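PDB 6TFX: ABC transporter substrate-binding protein from Rhizobium radiobacter, which binds the opine mannopinic acid as the solute-binding protein of an ABC importer, and probably delivers it for uptake. Local coordinates for residues A[173-176]-A[180-183]; A[391-396]-A[423-428]. All coordinates share one frame; numbering follows the deposited sequence.

How the contacts relate
Following the chain from its N terminus, contact 1 comes first. It closes the three-residue turn between strands 170-176 and 180-185, which form a hairpin. This hairpin belongs to the mixed sheet that also holds strand 198-203. Contact 2 opens much later, at 391-396, and closes at 423-428, with 26 residues in between. It joins helix 392-400 to helix 422-430, not far from the magnesium site of C418 and C453. The two loops follow in series, so they neither nest nor cross. The centres of contact 1 and contact 2 are about 40 Å apart, on opposite sides of the centre of the chain. The nearest atoms of contact 1 and contact 2 are about 26 Å apart.

Contact 1 (A[173-176]-A[180-183]); sequences ESIQ and SVTL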
loop_
_atom_site.group_PDB
_atom_site.type_symbol
_atom_site.label_atom_id
_atom_site.label_comp_id
_atom_site.label_asym_id
_atom_site.label_seq_id
_atom_site.Cartn_x
_atom_site.Cartn_y
_atom_site.Cartn_z
ATOM N N GLU A 173 7.951 -21.360 -6.330
ATOM C CA GLU A 173 8.372 -22.551 -7.067
ATOM C C GLU A 173 8.152 -22.325 -8.572
ATOM O O GLU A 173 9.019 -22.669 -9.386
ATOM C CB GLU A 173 7.600 -23.775 -6.580
ATOM C CG GLU A 173 8.057 -25.069 -7.236
ATOM C CD GLU A 173 7.298 -26.286 -6.750
ATOM O OE1 GLU A 173 6.131 -26.472 -7.168
ATOM O OE2 GLU A 173 7.872 -27.054 -5.946
ATOM N N SER A 174 6.980 -21.770 -8.938
ATOM C CA SER A 174 6.617 -21.491 -10.327
ATOM C C SER A 174 5.496 -20.461 -10.424
ATOM O O SER A 174 4.713 -20.284 -9.474
ATOM C CB SER A 174 6.178 -22.780 -11.018
ATOM O OG SER A 174 5.040 -23.359 -10.400
ATOM N N ILE A 175 5.405 -19.799 -11.601
ATOM C CA ILE A 175 4.327 -18.870 -11.904
ATOM C C ILE A 175 3.642 -19.425 -13.144
ATOM O O ILE A 175 4.324 -19.793 -14.106
ATOM C CB ILE A 175 4.824 -17.413 -12.104
ATOM C CG1 ILE A 175 5.511 -16.870 -10.815
ATOM C CG2 ILE A 175 3.667 -16.484 -12.555
ATOM C CD1 ILE A 175 6.342 -15.566 -11.012
ATOM N N GLN A 176 2.305 -19.530 -13.104
ATOM C CA GLN A 176 1.481 -19.969 -14.235
ATOM C C GLN A 176 0.844 -18.621 -14.650
ATOM O O GLN A 176 -0.099 -18.172 -13.979
ATOM C CB GLN A 176 0.421 -21.003 -13.763
ATOM C CG GLN A 176 0.978 -22.376 -13.323
ATOM C CD GLN A 176 1.885 -22.402 -12.095
ATOM O OE1 GLN A 176 3.028 -22.870 -12.159
ATOM N NE2 GLN A 176 1.414 -21.916 -10.941
ATOM N N SER A 180 -1.964 -18.508 -11.632
ATOM C CA SER A 180 -1.537 -18.685 -10.246
ATOM C C SER A 180 -0.046 -18.584 -10.007
ATOM O O SER A 180 0.749 -18.665 -10.939
ATOM C CB SER A 180 -2.004 -20.045 -9.720
ATOM O OG SER A 180 -1.419 -21.148 -10.402
ATOM N N VAL A 181 0.323 -18.449 -8.729
ATOM C CA VAL A 181 1.690 -18.546 -8.257
ATOM C C VAL A 181 1.697 -19.738 -7.313
ATOM O O VAL A 181 0.821 -19.840 -6.441
ATOM C CB VAL A 181 2.199 -17.280 -7.529
ATOM C CG1 VAL A 181 3.646 -17.454 -7.092
ATOM C CG2 VAL A 181 2.053 -16.054 -8.409
ATOM N N THR A 182 2.678 -20.640 -7.484
ATOM C CA THR A 182 2.832 -21.770 -6.592
ATOM C C THR A 182 3.986 -21.454 -5.694
ATOM O O THR A 182 5.122 -21.273 -6.167
ATOM C CB THR A 182 3.092 -23.097 -7.354
ATOM O OG1 THR A 182 2.023 -23.311 -8.274
ATOM C CG2 THR A 182 3.194 -24.316 -6.397
ATOM N N LEU A 183 3.707 -21.358 -4.389
ATOM C CA LEU A 183 4.760 -21.151 -3.400
ATOM C C LEU A 183 4.930 -22.422 -2.579
ATOM O O LEU A 183 3.955 -23.150 -2.345
ATOM C CB LEU A 183 4.447 -19.976 -2.467
ATOM C CG LEU A 183 4.261 -18.601 -3.153
ATOM C CD1 LEU A 183 2.794 -18.346 -3.452
ATOM C CD2 LEU A 183 4.827 -17.496 -2.288
#
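The amide of Q176 reaches across the hairpin to the hydroxyls of S180 and T182. S174, Q176, S180 and T182 all stand on the same face of the sheet. The Q176 chain is bent at chi2 (64°), which folds its amide back over this face. NE2 then donates to S180 OG at 3.0 Å, with OG nearly in the amide plane and an N-H...O angle of 164°. The same nitrogen makes a weak bond to T182 OG1 at 3.1 Å. On the other end of the amide, OE1 accepts the hydroxyl of S174 at 2.7 Å. That hydroxyl lies in the carbonyl plane, on a lone pair of OE1. Both amide ends are therefore held, which restrains rotation of the group. The S174 hydroxyl also packs against T182 CB. The side chains of E173 and T182 lie alongside each other and point the same way, and E173 OE1 passes T182 CG2 at 3.7 Å.

On the other face, the side chains of I175 and V181 make an apolar contact: I175 CG1 and V181 CG1 approach to 4.2 Å across a non-hydrogen-bonded pair. V181 also packs on L31 of helix 26-35 and F203 of strand 198-203.

Backbone bonds join the strands in both directions at Q176 and S180. Near the other end, T182 N donates to S174 O at 2.9 Å. T182 O takes E173 N at 2.8 Å and, more weakly, S174 N. Strand 180-185 pairs on with strand 198-203 through V181 and Y201. Two residues, E173 and S174, thus face the single residue T182, which makes this antiparallel beta hairpin one with a classic beta bulge.

Contact 2 (A[391-396]-A[423-428]); sequences IADYYL and KQIEAA
I425 packs against L396 where two helices, 392-400 and 422-430, meet in a small helix-helix contact. It lies in the periplasmic binding protein fold, near a bound magnesium ion: the I425 side chain is about 8 Å from the metal.

From CB, the I425 side chain branches two ways. CG1 stands beside the backbone N (chi1 -69°), and this carries the longer branch to L396. CG1 lies 4.0 Å from L396 CB. CD1 then continues alongside, touching L396 CB at the same distance. CD1, the tip of this branch, also rests 3.7 Å from L396 O. The other branch, CG2, faces D393, and its nearest atom there is OD1 at 4.4 Å. One isoleucine therefore meets two residues that lie on the same side of helix 392-400. W441 of helix 434-450 packs on both L396 and A428, so a third helix borders the contact.

No direct hydrogen bond joins the two segments. A water does this instead, between D393 and the backbone of I425. The D393 side chain extends with CG anti to the backbone N (chi1 177°), which carries the carboxylate out to the water. OD1 also forms a salt bridge with NE of R429, in the next turn of helix 422-430. The carboxylate is thus held by a charge and a water together, and the arginine would probably stabilise its negative form. The water donates to both its partners, D393 OD1 at 2.6 Å and I425 O at 2.7 Å.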
loop_
_atom_site.group_PDB
_atom_site.type_symbol
_atom_site.label_atom_id
_atom_site.label_comp_id
_atom_site.label_asym_id
_atom_site.label_seq_id
_atom_site.Cartn_x
_atom_site.Cartn_y
_atom_site.Cartn_z
ATOM N N ILE A 391 2.338 7.886 10.009
ATOM C CA ILE A 391 2.880 9.190 10.379
ATOM C C ILE A 391 2.586 10.047 9.153
ATOM O O ILE A 391 2.886 9.622 8.041
ATOM C CB ILE A 391 4.379 9.133 10.715
ATOM C CG1 ILE A 391 4.622 8.286 11.998
ATOM C CG2 ILE A 391 4.923 10.553 10.882
ATOM C CD1 ILE A 391 6.078 8.051 12.315
ATOM N N ALA A 392 1.951 11.225 9.350
ATOM C CA ALA A 392 1.515 12.060 8.215
ATOM C C ALA A 392 2.579 12.330 7.180
ATOM O O ALA A 392 2.248 12.481 5.986
ATOM C CB ALA A 392 0.918 13.368 8.713
ATOM N N ASP A 393 3.859 12.415 7.600
ATOM C CA ASP A 393 4.952 12.696 6.657
ATOM C C ASP A 393 4.954 11.757 5.452
ATOM O O ASP A 393 5.272 12.192 4.337
ATOM C CB ASP A 393 6.334 12.581 7.347
ATOM C CG ASP A 393 7.461 12.811 6.345
ATOM O OD1 ASP A 393 7.461 13.876 5.682
ATOM O OD2 ASP A 393 8.326 11.913 6.202
ATOM N N TYR A 394 4.606 10.475 5.659
ATOM C CA TYR A 394 4.671 9.527 4.539
ATOM C C TYR A 394 3.606 9.817 3.501
ATOM O O TYR A 394 3.939 10.051 2.337
ATOM C CB TYR A 394 4.605 8.071 5.050
ATOM C CG TYR A 394 5.880 7.738 5.803
ATOM C CD1 TYR A 394 7.046 7.418 5.118
ATOM C CD2 TYR A 394 5.957 7.894 7.185
ATOM C CE1 TYR A 394 8.246 7.193 5.789
ATOM C CE2 TYR A 394 7.158 7.672 7.873
ATOM C CZ TYR A 394 8.305 7.346 7.162
ATOM O OH TYR A 394 9.507 7.135 7.783
ATOM N N TYR A 395 2.337 9.828 3.903
ATOM C CA TYR A 395 1.292 10.094 2.896
ATOM C C TYR A 395 1.476 11.477 2.301
ATOM O O TYR A 395 1.363 11.653 1.089
ATOM C CB TYR A 395 -0.096 9.998 3.541
ATOM C CG TYR A 395 -1.113 9.327 2.642
ATOM C CD1 TYR A 395 -1.240 7.941 2.616
ATOM C CD2 TYR A 395 -1.970 10.078 1.837
ATOM C CE1 TYR A 395 -2.206 7.314 1.824
ATOM C CE2 TYR A 395 -2.938 9.457 1.036
ATOM C CZ TYR A 395 -3.052 8.073 1.035
ATOM O OH TYR A 395 -3.996 7.452 0.230
ATOM N N LEU A 396 1.789 12.487 3.147
ATOM C CA LEU A 396 1.920 13.843 2.616
ATOM C C LEU A 396 3.064 13.968 1.614
ATOM O O LEU A 396 2.907 14.590 0.566
ATOM C CB LEU A 396 2.116 14.862 3.754
ATOM C CG LEU A 396 0.901 15.071 4.632
ATOM C CD1 LEU A 396 1.289 15.903 5.853
ATOM C CD2 LEU A 396 -0.267 15.771 3.855
ATOM N N LYS A 423 6.433 23.749 1.881
ATOM C CA LYS A 423 7.136 24.284 3.047
ATOM C C LYS A 423 6.640 23.674 4.351
ATOM O O LYS A 423 7.453 23.386 5.229
ATOM C CB LYS A 423 7.009 25.819 3.100
ATOM C CG LYS A 423 7.587 26.512 1.852
ATOM C CD LYS A 423 9.084 26.283 1.634
ATOM C CE LYS A 423 9.482 26.546 0.202
ATOM N NZ LYS A 423 10.958 26.521 0.026
ATOM N N GLN A 424 5.322 23.452 4.479
ATOM C CA GLN A 424 4.764 22.857 5.706
ATOM C C GLN A 424 5.194 21.400 5.858
ATOM O O GLN A 424 5.522 20.947 6.955
ATOM C CB GLN A 424 3.231 22.947 5.695
ATOM C CG GLN A 424 2.711 24.384 5.845
ATOM C CD GLN A 424 2.806 25.241 4.596
ATOM O OE1 GLN A 424 2.997 24.748 3.483
ATOM N NE2 GLN A 424 2.639 26.555 4.748
ATOM N N ILE A 425 5.189 20.658 4.740
ATOM C CA ILE A 425 5.579 19.243 4.761
ATOM C C ILE A 425 7.058 19.136 5.175
ATOM O O ILE A 425 7.402 18.338 6.048
ATOM C CB ILE A 425 5.297 18.603 3.375
ATOM C CG1 ILE A 425 3.764 18.499 3.157
ATOM C CG2 ILE A 425 5.949 17.212 3.295
ATOM C CD1 ILE A 425 3.344 18.115 1.722
ATOM N N GLU A 426 7.925 19.939 4.538
ATOM C CA GLU A 426 9.355 19.901 4.855
ATOM C C GLU A 426 9.614 20.321 6.296
ATOM O O GLU A 426 10.422 19.678 6.975
ATOM C CB GLU A 426 10.104 20.831 3.909
ATOM C CG GLU A 426 10.116 20.308 2.495
ATOM C CD GLU A 426 10.732 21.282 1.506
ATOM O OE1 GLU A 426 11.679 22.009 1.893
ATOM O OE2 GLU A 426 10.267 21.318 0.343
ATOM N N ALA A 427 8.973 21.418 6.753
ATOM C CA ALA A 427 9.206 21.887 8.137
ATOM C C ALA A 427 8.686 20.860 9.147
ATOM O O ALA A 427 9.346 20.621 10.156
ATOM C CB ALA A 427 8.545 23.233 8.383
ATOM N N ALA A 428 7.535 20.220 8.862
ATOM C CA ALA A 428 6.981 19.235 9.812
ATOM C C ALA A 428 7.892 18.021 9.940
ATOM O O ALA A 428 8.050 17.456 11.025
ATOM C CB ALA A 428 5.601 18.782 9.343
HETATM O O HOH W 1 6.243 15.956 6.779
#